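Local coordinates for protein 2,3-dimethylmalate lyase (Aspergillus niger, PDB 3FA4) that belongs to the phosphoenolpyruvate phosphomutase family of TIM-barrel proteins and holds a magnesium ion at the loop that follows a barrel strand, at residues L131-T134 with D135-V138; D86-T89 with G90-G93; I95-A98 with R99-Q103; Y169-S172 with V173-R177; I61-L64 with N65-R68. All coordinates share one frame; numbering follows the deposited sequence.

Along the chain the five local contacts run 5, 2, 3, 1, 4, all within one alpha/beta barrel whose parallel strands alternate with helices. Contact 2, the magnesium loop after strand 83-86, is the hub. Its centre lies about 9 Å from those of contact 3, on helix 94-107, and contact 5, at the start of helix 64-75, and it touches both. Contacts 2, 3 and 5 also reach the second subunit, so the metal loop and the subunit interface share a neighbourhood. Contacts 1 and 4, centres about 12 Å apart, join the loop leading into helix 134-151 to helix 169-181 through Val132 O and Arg175 NH1. Contacts 4 and 5 are farthest apart, about 28 Å between centres.

Contact 1: L131-T134 with D135-V138; sequences LVDT and DTYV
Asp133 turns both carboxylate oxygens toward Thr136, and one side chain thereby caps the first turn of helix 134-151. OD2 of Asp133 accepts from the backbone N of Thr136 at 3.0 Å in an almost straight bond, 172° at the hydrogen, although the donor stands well above the carboxylate plane. Its partner oxygen takes the hydroxyl: Thr136 OG1 donates to Asp133 OD1 at 2.9 Å and meets the syn lone pair. Two torsions make this double grip possible. Asp133 carries CG between its backbone N and carbonyl carbon (chi1 58°), which sends the carboxylate forward over the helix start, while Thr136 holds OG1 beside its own N (chi1 -59°), presenting N-H and O-H together. A carboxylate at this N-cap probably also interacts favourably with the helix dipole.

Apolar contact flanks the cap. Val132 CG1 lies 3.9 Å from Thr136 CB and 4.3 Å from Tyr137 CB, the latter pair spanning the positions of a hydrophobic staple. One turn is then closed by Tyr137 N to Asp133 O at 3.2 Å and Val138 N to Thr134 O at 2.9 Å.

Tyr137 extends inward to a weak hydrogen bond from its OH to Arg160 O on strand 156-161. Thr134 packs on Glu171 and Arg175 of helix 169-181, and Val132 O receives Arg175 NH1, which ties the loop before the cap to helix 169-181.

Contact 2: D86-T89 with G90-G93; sequences DADT and GYGG. With MG (magnesium ion), chain N.
Ala87 O accepts from Gly90 N at 2.9 Å to close a type II' beta turn, in which Asp88 adopts a positive phi of 48°. Gly90, also at positive phi, has no CB to collide with the carbonyl O of Thr89.

Asp86, just before the turn, and Asp88, within it, bind one magnesium ion. Asp88 OD1 meets the metal at 2.0 Å and Asp86 OD2 at 2.3 Å, with three waters as further ligands. Asp86 OD1 faces the loop instead: it accepts from Asp88 N at 2.9 Å, from above the carboxylate plane, which makes an Asx turn, and it also accepts from one of the metal-bound waters. This is consistent with Asp86 positioning Asp88. Tyr91 meets Asp88 at its remaining oxygen, Tyr91 OH giving a weak hydrogen bond to Asp88 OD2 at 2.7 Å. Ring and carboxylate planes stand 73° apart. Tyr91 holds CG beside its own backbone N (chi1 -48°), and this carries the ring back beneath the turn, where CE1 comes within 3.2 Å of Ala87 O. Farther along, a water away from the metal bridges Thr89 O and OG1 to Gly92 O.

The loop leads from strand 83-86 into helix 94-107, at the C-terminal end of the strand, where TIM barrels commonly carry their sites. Ala87 packs on Phe112 of strand 111-114 and on Tyr104, while Tyr91 rests on Thr100 of the following helix.

Contact 3: I95-A98 with R99-Q103; sequences IMVA and RTTEQ
Thr100 and Thr101 fold their hydroxyls back onto the carbonyls of Met96 and Val97, one turn earlier in helix 94-107. The hydrogen bonds form two matched pairs. Met96 O accepts Thr100 OG1 at 2.8 Å and Thr100 N at 3.1 Å, the two donors reaching it from opposite faces of the carbonyl plane. Val97 O is gripped likewise by Thr101 OG1 at 2.7 Å and Thr101 N at 2.9 Å, with the hydroxyl clearly above the plane. Both threonines keep OG1 beside their own N (chi1 -60° and -58°), the rotamer that brings a helical hydroxyl to the carbonyl four residues back. Ordinary helical bonds from Arg99 N to Ile95 O and Glu102 N to Ala98 O complete the set.

Packing is slighter. Arg99 CG lies 3.2 Å from Ile95 O, and the Met96 side chain runs alongside that of Arg99, pointing the same way; the modelled approach of its methyl is doubtful. Glu102 CG sits 3.1 Å from Ala98 O. Outward, Ile95 and Met96 pack on Ile61 of the second subunit.

In chemical terms, the two buried hydroxyls are paired within the helix while Val97 and Thr101 pack on alanines of helix 134-151, which is consistent with threonine sitting against an apolar neighbour here. Thr100 OG1 also lies near Gly90 O, a weak bond that would share the same proton.

Contact 4: Y169-S172 with V173-R177; sequences YEES and VARLR
Val173 lays its CG2 methyl over one face of the Tyr169 ring in a CH-pi contact. The methyl is 3.9 Å from the ring centroid and 25° off the normal; displaced toward the rim, it comes nearest at Tyr169 CZ, 3.5 Å away. Tyr169 has CG opposite its backbone N (chi1 -177°), a setting that carries the ring forward along the helix, onto the residue one turn on, and its OH is bonded to Asp204 OD2. The other branch of the valine is used as well: Val173 CG1 stands over the centre of the Arg177 guanidinium, whose NH2 bonds to Asp204 O.

These residues belong to helix 169-181, which follows strand 156-161 and precedes strand 186-189 in the barrel's repeating strand-helix order. On Tyr169 and Val173 the helix meets Val201 of helix 195-204.

A salt bridge of the i to i+4 kind occupies a different part of the helix surface. Arg175 NE donates to Glu171 OE2 at 3.2 Å in a somewhat bent bond. The carboxylate comes to the guanidinium edge, but the two planes stand 82° apart and the donor lies above the carboxylate plane. Glu171 bends at chi2 to bring OE2 there, while its OE1 rests 3.6 Å from Ala174 CB. Arg175 runs extended from CG to NE, and its NH1 reaches on to a salt bridge with Asp116 OD2 as well as to the carbonyl of the loop before helix 134-151.

Contact 5: I61-L64 with N65-R68; sequences ICTL and NDMR
Thr63 and Asp66 exchange side-chain and backbone bonds as a capping box at the start of helix 64-75. Thr63 N donates to Asp66 OD2 at 2.9 Å, meeting the carboxylate from above its plane. In return Asp66 N points almost straight at Thr63 OG1 (172° at the hydrogen), but at 3.3 Å this bond is weak. Thr63 sets OG1 between its N and carbonyl carbon (chi1 65°), facing the helix's first amides. Beside the box, Cys62 CB packs on Met67 CG, at the two positions of a hydrophobic staple; the closer sulfur-methyl approach in the model is doubtful. After a weak Met67 N to Thr63 O bond, Arg68 N to Leu64 O at 2.8 Å continues the helical pattern.

The capped helix stands between strands 42-44 and 83-86 in the barrel's chain order, and Leu64 leans on Thr100 and Gln103 of helix 94-107. A second shell fixes the acidic group: Asp66 OD2 also bonds His54 NE2, and OD1 bonds Asn65 ND2 of the second subunit. Thr63 OG1 meets Asn65 OD1 of that same subunit. Farther out, Arg68 forms salt bridges from NE to Glu72 of its own chain and from NH2 to Glu72 of the third subunit.

Contact 1: L131-T134 with D135-V138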
loop_
_atom_site.group_PDB
_atom_site.type_symbol
_atom_site.label_atom_id
_atom_site.label_comp_id
_atom_site.label_asym_id
_atom_site.label_seq_id
_atom_site.Cartn_x
_atom_site.Cartn_y
_atom_site.Cartn_z
ATOM N N LEU B 131 -17.399 -19.478 15.690
ATOM C CA LEU B 131 -17.949 -19.776 14.353
ATOM C C LEU B 131 -19.182 -18.997 14.016
ATOM O O LEU B 131 -19.913 -18.602 14.888
ATOM C CB LEU B 131 -18.263 -21.252 14.242
ATOM C CG LEU B 131 -17.140 -22.259 14.108
ATOM C CD1 LEU B 131 -17.846 -23.442 13.602
ATOM C CD2 LEU B 131 -16.167 -21.865 13.087
ATOM N N VAL B 132 -19.403 -18.781 12.729
ATOM C CA VAL B 132 -20.624 -18.105 12.227
ATOM C C VAL B 132 -21.631 -19.164 11.712
ATOM O O VAL B 132 -21.213 -20.260 11.206
ATOM C CB VAL B 132 -20.176 -17.054 11.139
ATOM C CG1 VAL B 132 -20.379 -17.540 9.733
ATOM C CG2 VAL B 132 -20.841 -15.720 11.358
ATOM N N ASP B 133 -22.931 -18.893 11.854
ATOM C CA ASP B 133 -23.973 -19.857 11.438
ATOM C C ASP B 133 -23.749 -20.292 9.983
ATOM O O ASP B 133 -23.047 -19.608 9.260
ATOM C CB ASP B 133 -25.326 -19.221 11.564
ATOM C CG ASP B 133 -25.420 -17.989 10.739
ATOM O OD1 ASP B 133 -24.781 -16.948 11.092
ATOM O OD2 ASP B 133 -26.080 -18.084 9.696
ATOM N N THR B 134 -24.325 -21.432 9.573
ATOM C CA THR B 134 -24.043 -22.019 8.273
ATOM C C THR B 134 -24.536 -21.143 7.175
ATOM O O THR B 134 -23.886 -21.064 6.142
ATOM C CB THR B 134 -24.640 -23.450 8.111
ATOM O OG1 THR B 134 -24.090 -24.334 9.110
ATOM C CG2 THR B 134 -24.283 -24.035 6.769
ATOM N N ASP B 135 -25.691 -20.503 7.383
ATOM C CA ASP B 135 -26.307 -19.562 6.410
ATOM C C ASP B 135 -25.378 -18.449 6.000
ATOM O O ASP B 135 -25.101 -18.243 4.812
ATOM C CB ASP B 135 -27.570 -18.940 6.990
ATOM C CG ASP B 135 -28.846 -19.717 6.617
ATOM O OD1 ASP B 135 -28.762 -20.891 6.142
ATOM O OD2 ASP B 135 -29.949 -19.142 6.778
ATOM N N THR B 136 -24.877 -17.730 6.997
ATOM C CA THR B 136 -23.869 -16.717 6.801
ATOM C C THR B 136 -22.596 -17.210 6.144
ATOM O O THR B 136 -22.017 -16.461 5.365
ATOM C CB THR B 136 -23.532 -15.991 8.132
ATOM O OG1 THR B 136 -24.731 -15.380 8.679
ATOM C CG2 THR B 136 -22.500 -14.893 7.852
ATOM N N TYR B 137 -22.146 -18.423 6.462
ATOM C CA TYR B 137 -20.994 -19.066 5.799
ATOM C C TYR B 137 -21.205 -19.318 4.301
ATOM O O TYR B 137 -20.325 -19.079 3.479
ATOM C CB TYR B 137 -20.698 -20.393 6.499
ATOM C CG TYR B 137 -19.641 -21.289 5.846
ATOM C CD1 TYR B 137 -18.372 -20.810 5.543
ATOM C CD2 TYR B 137 -19.898 -22.623 5.621
ATOM C CE1 TYR B 137 -17.417 -21.609 4.929
ATOM C CE2 TYR B 137 -18.938 -23.459 5.043
ATOM C CZ TYR B 137 -17.710 -22.948 4.688
ATOM O OH TYR B 137 -16.767 -23.792 4.217
ATOM N N VAL B 138 -22.370 -19.849 3.946
ATOM C CA VAL B 138 -22.716 -20.170 2.545
ATOM C C VAL B 138 -22.876 -18.869 1.807
ATOM O O VAL B 138 -22.633 -18.792 0.622
ATOM C CB VAL B 138 -24.090 -20.926 2.454
ATOM C CG1 VAL B 138 -24.531 -21.127 1.008
ATOM C CG2 VAL B 138 -24.041 -22.240 3.215
#

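Contact 2: D86-T89 with G90-G93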
loop_
_atom_site.group_PDB
_atom_site.type_symbol
_atom_site.label_atom_id
_atom_site.label_comp_id
_atom_site.label_asym_id
_atom_site.label_seq_id
_atom_site.Cartn_x
_atom_site.Cartn_y
_atom_site.Cartn_z
ATOM N N ASP B 86 -4.144 -18.264 1.463
ATOM C CA ASP B 86 -5.115 -18.073 2.562
ATOM C C ASP B 86 -5.966 -16.816 2.197
ATOM O O ASP B 86 -5.422 -15.934 1.491
ATOM C CB ASP B 86 -4.361 -17.983 3.878
ATOM C CG ASP B 86 -5.257 -17.744 5.038
ATOM O OD1 ASP B 86 -6.493 -18.030 4.970
ATOM O OD2 ASP B 86 -4.749 -17.215 6.054
ATOM N N ALA B 87 -7.283 -16.766 2.530
ATOM C CA ALA B 87 -8.101 -15.543 2.357
ATOM C C ALA B 87 -8.996 -15.365 3.581
ATOM O O ALA B 87 -10.003 -14.646 3.520
ATOM C CB ALA B 87 -8.990 -15.562 1.077
ATOM N N ASP B 88 -8.643 -16.051 4.680
ATOM C CA ASP B 88 -9.359 -15.938 5.931
ATOM C C ASP B 88 -10.877 -16.050 5.746
ATOM O O ASP B 88 -11.343 -17.063 5.252
ATOM C CB ASP B 88 -8.945 -14.668 6.643
ATOM C CG ASP B 88 -7.438 -14.620 6.885
ATOM O OD1 ASP B 88 -6.844 -15.650 7.284
ATOM O OD2 ASP B 88 -6.816 -13.568 6.625
ATOM N N THR B 89 -11.648 -15.026 6.101
ATOM C CA THR B 89 -13.112 -15.129 6.057
ATOM C C THR B 89 -13.603 -14.229 4.930
ATOM O O THR B 89 -14.805 -13.914 4.826
ATOM C CB THR B 89 -13.743 -14.812 7.436
ATOM O OG1 THR B 89 -13.675 -13.403 7.742
ATOM C CG2 THR B 89 -12.996 -15.601 8.556
ATOM N N GLY B 90 -12.664 -13.764 4.098
ATOM C CA GLY B 90 -13.043 -12.838 3.012
ATOM C C GLY B 90 -13.165 -11.379 3.379
ATOM O O GLY B 90 -13.593 -10.602 2.565
ATOM N N TYR B 91 -12.769 -10.984 4.586
ATOM C CA TYR B 91 -12.549 -9.558 4.906
ATOM C C TYR B 91 -13.818 -8.686 4.966
ATOM O O TYR B 91 -13.744 -7.459 4.862
ATOM C CB TYR B 91 -11.402 -8.929 4.048
ATOM C CG TYR B 91 -10.164 -9.850 4.063
ATOM C CD1 TYR B 91 -9.928 -10.742 3.018
ATOM C CD2 TYR B 91 -9.340 -9.907 5.149
ATOM C CE1 TYR B 91 -8.889 -11.658 3.071
ATOM C CE2 TYR B 91 -8.273 -10.812 5.194
ATOM C CZ TYR B 91 -8.080 -11.674 4.159
ATOM O OH TYR B 91 -7.034 -12.575 4.150
ATOM N N GLY B 92 -14.975 -9.330 5.177
ATOM C CA GLY B 92 -16.260 -8.643 5.503
ATOM C C GLY B 92 -17.437 -9.447 4.961
ATOM O O GLY B 92 -17.346 -10.692 4.814
ATOM N N GLY B 93 -18.527 -8.739 4.645
ATOM C CA GLY B 93 -19.761 -9.290 4.073
ATOM C C GLY B 93 -19.546 -9.730 2.631
ATOM O O GLY B 93 -18.431 -9.662 2.147
HETATM MG MG MG N . -5.873 -17.292 8.010
HETATM O O HOH W 1 -7.133 -18.750 7.498
HETATM O O HOH W 2 -15.893 -12.040 6.845
HETATM O O HOH W 3 -4.376 -16.012 8.479
HETATM O O HOH W 4 -4.451 -18.904 8.696
#

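Contact 3: I95-A98 with R99-Q103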
loop_
_atom_site.group_PDB
_atom_site.type_symbol
_atom_site.label_atom_id
_atom_site.label_comp_id
_atom_site.label_asym_id
_atom_site.label_seq_id
_atom_site.Cartn_x
_atom_site.Cartn_y
_atom_site.Cartn_z
ATOM N N ILE B 95 -20.047 -8.242 -0.157
ATOM C CA ILE B 95 -19.399 -7.165 -0.922
ATOM C C ILE B 95 -17.889 -7.258 -0.815
ATOM O O ILE B 95 -17.173 -7.051 -1.803
ATOM C CB ILE B 95 -19.789 -5.743 -0.421
ATOM C CG1 ILE B 95 -21.252 -5.389 -0.712
ATOM C CG2 ILE B 95 -18.935 -4.660 -1.128
ATOM C CD1 ILE B 95 -21.498 -5.121 -2.167
ATOM N N MET B 96 -17.413 -7.562 0.398
ATOM C CA MET B 96 -16.008 -7.771 0.666
ATOM C C MET B 96 -15.491 -9.094 0.158
ATOM O O MET B 96 -14.384 -9.164 -0.346
ATOM C CB MET B 96 -15.686 -7.542 2.136
ATOM C CG MET B 96 -15.611 -6.029 2.510
ATOM S SD MET B 96 -14.225 -5.067 1.808
ATOM C CE MET B 96 -15.081 -4.510 0.407
ATOM N N VAL B 97 -16.267 -10.151 0.258
ATOM C CA VAL B 97 -15.875 -11.412 -0.431
ATOM C C VAL B 97 -15.605 -11.252 -1.954
ATOM O O VAL B 97 -14.618 -11.780 -2.465
ATOM C CB VAL B 97 -16.862 -12.543 -0.129
ATOM C CG1 VAL B 97 -16.321 -13.841 -0.646
ATOM C CG2 VAL B 97 -17.080 -12.623 1.361
ATOM N N ALA B 98 -16.476 -10.517 -2.634
ATOM C CA ALA B 98 -16.490 -10.309 -4.087
ATOM C C ALA B 98 -15.248 -9.571 -4.517
ATOM O O ALA B 98 -14.570 -9.957 -5.511
ATOM C CB ALA B 98 -17.712 -9.463 -4.473
ATOM N N ARG B 99 -15.004 -8.477 -3.792
ATOM C CA ARG B 99 -13.791 -7.653 -3.904
ATOM C C ARG B 99 -12.514 -8.416 -3.735
ATOM O O ARG B 99 -11.585 -8.191 -4.483
ATOM C CB ARG B 99 -13.817 -6.496 -2.914
ATOM C CG ARG B 99 -14.798 -5.439 -3.327
ATOM C CD ARG B 99 -14.681 -4.116 -2.522
ATOM N NE ARG B 99 -13.359 -3.461 -2.566
ATOM C CZ ARG B 99 -13.059 -2.409 -3.333
ATOM N NH1 ARG B 99 -13.953 -1.921 -4.168
ATOM N NH2 ARG B 99 -11.830 -1.863 -3.328
ATOM N N THR B 100 -12.455 -9.298 -2.738
ATOM C CA THR B 100 -11.286 -10.168 -2.487
ATOM C C THR B 100 -11.115 -11.138 -3.682
ATOM O O THR B 100 -10.027 -11.402 -4.137
ATOM C CB THR B 100 -11.563 -11.053 -1.252
ATOM O OG1 THR B 100 -11.797 -10.260 -0.110
ATOM C CG2 THR B 100 -10.418 -12.125 -0.986
ATOM N N THR B 101 -12.234 -11.662 -4.151
ATOM C CA THR B 101 -12.265 -12.682 -5.233
ATOM C C THR B 101 -11.707 -12.055 -6.517
ATOM O O THR B 101 -10.877 -12.646 -7.131
ATOM C CB THR B 101 -13.686 -13.244 -5.403
ATOM O OG1 THR B 101 -14.126 -13.827 -4.155
ATOM C CG2 THR B 101 -13.789 -14.313 -6.514
ATOM N N GLU B 102 -12.169 -10.836 -6.847
ATOM C CA GLU B 102 -11.799 -10.078 -8.039
ATOM C C GLU B 102 -10.295 -9.656 -8.057
ATOM O O GLU B 102 -9.607 -9.818 -9.094
ATOM C CB GLU B 102 -12.710 -8.829 -8.172
ATOM C CG GLU B 102 -14.121 -9.133 -8.463
ATOM C CD GLU B 102 -15.108 -8.079 -7.948
ATOM O OE1 GLU B 102 -14.716 -7.006 -7.386
ATOM O OE2 GLU B 102 -16.321 -8.332 -8.118
ATOM N N GLN B 103 -9.848 -9.065 -6.942
ATOM C CA GLN B 103 -8.468 -8.725 -6.666
ATOM C C GLN B 103 -7.490 -9.915 -6.642
ATOM O O GLN B 103 -6.446 -9.850 -7.260
ATOM C CB GLN B 103 -8.394 -7.971 -5.347
ATOM C CG GLN B 103 -8.963 -6.609 -5.447
ATOM C CD GLN B 103 -8.690 -5.792 -4.266
ATOM O OE1 GLN B 103 -7.675 -6.005 -3.611
ATOM N NE2 GLN B 103 -9.554 -4.800 -3.983
#

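Contact 4: Y169-S172 with V173-R177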
loop_
_atom_site.group_PDB
_atom_site.type_symbol
_atom_site.label_atom_id
_atom_site.label_comp_id
_atom_site.label_asym_id
_atom_site.label_seq_id
_atom_site.Cartn_x
_atom_site.Cartn_y
_atom_site.Cartn_z
ATOM N N TYR B 169 -17.684 -33.928 13.991
ATOM C CA TYR B 169 -17.585 -34.405 12.604
ATOM C C TYR B 169 -18.799 -34.202 11.691
ATOM O O TYR B 169 -18.653 -33.660 10.628
ATOM C CB TYR B 169 -17.098 -35.840 12.565
ATOM C CG TYR B 169 -16.905 -36.360 11.177
ATOM C CD1 TYR B 169 -15.715 -36.099 10.460
ATOM C CD2 TYR B 169 -17.912 -37.112 10.568
ATOM C CE1 TYR B 169 -15.530 -36.630 9.164
ATOM C CE2 TYR B 169 -17.742 -37.626 9.260
ATOM C CZ TYR B 169 -16.579 -37.370 8.564
ATOM O OH TYR B 169 -16.471 -37.910 7.308
ATOM N N GLU B 170 -19.993 -34.641 12.075
ATOM C CA GLU B 170 -21.140 -34.568 11.159
ATOM C C GLU B 170 -21.565 -33.153 10.802
ATOM O O GLU B 170 -22.141 -32.933 9.751
ATOM C CB GLU B 170 -22.364 -35.261 11.748
ATOM C CG GLU B 170 -22.369 -36.737 11.582
ATOM C CD GLU B 170 -23.799 -37.281 11.532
ATOM O OE1 GLU B 170 -24.791 -36.629 12.060
ATOM O OE2 GLU B 170 -23.931 -38.373 10.926
ATOM N N GLU B 171 -21.326 -32.204 11.698
ATOM C CA GLU B 171 -21.730 -30.830 11.470
ATOM C C GLU B 171 -20.754 -30.298 10.456
ATOM O O GLU B 171 -21.161 -29.534 9.551
ATOM C CB GLU B 171 -21.715 -29.985 12.768
ATOM C CG GLU B 171 -22.068 -28.436 12.645
ATOM C CD GLU B 171 -23.285 -28.095 11.759
ATOM O OE1 GLU B 171 -24.005 -29.001 11.273
ATOM O OE2 GLU B 171 -23.531 -26.890 11.518
ATOM N N SER B 172 -19.490 -30.719 10.597
ATOM C CA SER B 172 -18.372 -30.326 9.705
ATOM C C SER B 172 -18.659 -30.756 8.280
ATOM O O SER B 172 -18.560 -29.984 7.343
ATOM C CB SER B 172 -17.072 -31.008 10.134
ATOM O OG SER B 172 -16.522 -30.344 11.241
ATOM N N VAL B 173 -19.019 -32.018 8.152
ATOM C CA VAL B 173 -19.402 -32.589 6.870
ATOM C C VAL B 173 -20.659 -31.855 6.297
ATOM O O VAL B 173 -20.634 -31.511 5.134
ATOM C CB VAL B 173 -19.397 -34.097 6.925
ATOM C CG1 VAL B 173 -19.948 -34.643 5.698
ATOM C CG2 VAL B 173 -17.969 -34.542 7.032
ATOM N N ALA B 174 -21.681 -31.565 7.132
ATOM C CA ALA B 174 -22.833 -30.717 6.776
ATOM C C ALA B 174 -22.506 -29.367 6.177
ATOM O O ALA B 174 -23.055 -29.015 5.131
ATOM C CB ALA B 174 -23.815 -30.503 7.988
ATOM N N ARG B 175 -21.634 -28.614 6.836
ATOM C CA ARG B 175 -21.192 -27.298 6.363
ATOM C C ARG B 175 -20.359 -27.412 5.052
ATOM O O ARG B 175 -20.472 -26.561 4.136
ATOM C CB ARG B 175 -20.363 -26.569 7.453
ATOM C CG ARG B 175 -21.144 -26.035 8.651
ATOM C CD ARG B 175 -20.242 -25.564 9.714
ATOM N NE ARG B 175 -21.042 -24.941 10.774
ATOM C CZ ARG B 175 -21.068 -23.641 11.050
ATOM N NH1 ARG B 175 -20.300 -22.764 10.413
ATOM N NH2 ARG B 175 -21.873 -23.202 11.962
ATOM N N LEU B 176 -19.517 -28.433 4.962
ATOM C CA LEU B 176 -18.853 -28.701 3.651
ATOM C C LEU B 176 -19.807 -28.908 2.509
ATOM O O LEU B 176 -19.630 -28.284 1.491
ATOM C CB LEU B 176 -17.821 -29.839 3.700
ATOM C CG LEU B 176 -16.575 -29.388 4.466
ATOM C CD1 LEU B 176 -15.620 -30.538 4.619
ATOM C CD2 LEU B 176 -15.938 -28.118 3.830
ATOM N N ARG B 177 -20.786 -29.801 2.686
ATOM C CA ARG B 177 -21.823 -30.135 1.686
ATOM C C ARG B 177 -22.682 -28.896 1.348
ATOM O O ARG B 177 -22.976 -28.645 0.195
ATOM C CB ARG B 177 -22.733 -31.223 2.247
ATOM C CG ARG B 177 -22.229 -32.600 2.033
ATOM C CD ARG B 177 -23.200 -33.631 2.607
ATOM N NE ARG B 177 -22.655 -35.003 2.519
ATOM C CZ ARG B 177 -22.842 -35.978 3.431
ATOM N NH1 ARG B 177 -23.546 -35.793 4.571
ATOM N NH2 ARG B 177 -22.287 -37.152 3.212
#

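Contact 5: I61-L64 with N65-R68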
loop_
_atom_site.group_PDB
_atom_site.type_symbol
_atom_site.label_atom_id
_atom_site.label_comp_id
_atom_site.label_asym_id
_atom_site.label_seq_id
_atom_site.Cartn_x
_atom_site.Cartn_y
_atom_site.Cartn_z
ATOM N N ILE B 61 -4.829 -9.962 11.879
ATOM C CA ILE B 61 -4.257 -8.594 11.772
ATOM C C ILE B 61 -3.858 -8.156 10.346
ATOM O O ILE B 61 -3.567 -6.989 10.120
ATOM C CB ILE B 61 -3.146 -8.297 12.834
ATOM C CG1 ILE B 61 -2.171 -9.468 12.895
ATOM C CG2 ILE B 61 -3.726 -8.208 14.195
ATOM C CD1 ILE B 61 -0.952 -9.253 12.035
ATOM N N CYS B 62 -3.891 -9.087 9.389
ATOM C CA CYS B 62 -3.746 -8.764 8.001
ATOM C C CYS B 62 -5.106 -8.321 7.430
ATOM O O CYS B 62 -6.147 -9.001 7.634
ATOM C CB CYS B 62 -3.215 -9.960 7.221
ATOM S SG CYS B 62 -1.723 -10.772 7.934
ATOM N N THR B 63 -5.080 -7.171 6.742
ATOM C CA THR B 63 -6.215 -6.688 5.922
ATOM C C THR B 63 -6.272 -7.371 4.521
ATOM O O THR B 63 -5.403 -8.154 4.152
ATOM C CB THR B 63 -6.151 -5.212 5.741
ATOM O OG1 THR B 63 -4.980 -4.932 4.972
ATOM C CG2 THR B 63 -6.049 -4.428 7.138
ATOM N N LEU B 64 -7.291 -7.044 3.728
ATOM C CA LEU B 64 -7.300 -7.452 2.305
ATOM C C LEU B 64 -5.998 -6.968 1.583
ATOM O O LEU B 64 -5.357 -7.749 0.869
ATOM C CB LEU B 64 -8.551 -6.910 1.582
ATOM C CG LEU B 64 -8.678 -7.196 0.075
ATOM C CD1 LEU B 64 -8.442 -8.767 -0.321
ATOM C CD2 LEU B 64 -9.996 -6.628 -0.366
ATOM N N ASN B 65 -5.682 -5.676 1.761
ATOM C CA ASN B 65 -4.498 -5.046 1.217
ATOM C C ASN B 65 -3.209 -5.874 1.466
ATOM O O ASN B 65 -2.505 -6.224 0.533
ATOM C CB ASN B 65 -4.335 -3.675 1.848
ATOM C CG ASN B 65 -5.517 -2.749 1.587
ATOM O OD1 ASN B 65 -6.648 -3.079 1.888
ATOM N ND2 ASN B 65 -5.238 -1.560 1.109
ATOM N N ASP B 66 -2.893 -6.161 2.730
ATOM C CA ASP B 66 -1.713 -7.002 3.020
ATOM C C ASP B 66 -1.649 -8.316 2.257
ATOM O O ASP B 66 -0.614 -8.680 1.701
ATOM C CB ASP B 66 -1.639 -7.347 4.482
ATOM C CG ASP B 66 -1.763 -6.135 5.389
ATOM O OD1 ASP B 66 -1.395 -4.985 5.038
ATOM O OD2 ASP B 66 -2.295 -6.341 6.471
ATOM N N MET B 67 -2.763 -9.039 2.329
ATOM C CA MET B 67 -2.886 -10.397 1.994
ATOM C C MET B 67 -2.852 -10.555 0.499
ATOM O O MET B 67 -2.156 -11.400 -0.004
ATOM C CB MET B 67 -4.212 -10.872 2.618
ATOM C CG MET B 67 -4.026 -11.256 4.094
ATOM S SD MET B 67 -3.222 -12.903 4.332
ATOM C CE MET B 67 -2.369 -12.556 5.826
ATOM N N ARG B 68 -3.620 -9.725 -0.212
ATOM C CA ARG B 68 -3.529 -9.611 -1.665
ATOM C C ARG B 68 -2.169 -9.137 -2.187
ATOM O O ARG B 68 -1.743 -9.600 -3.234
ATOM C CB ARG B 68 -4.599 -8.646 -2.168
ATOM C CG ARG B 68 -4.620 -8.515 -3.694
ATOM C CD ARG B 68 -3.904 -7.264 -4.168
ATOM N NE ARG B 68 -3.909 -7.248 -5.632
ATOM C CZ ARG B 68 -4.686 -6.484 -6.400
ATOM N NH1 ARG B 68 -5.536 -5.621 -5.884
ATOM N NH2 ARG B 68 -4.583 -6.561 -7.690
#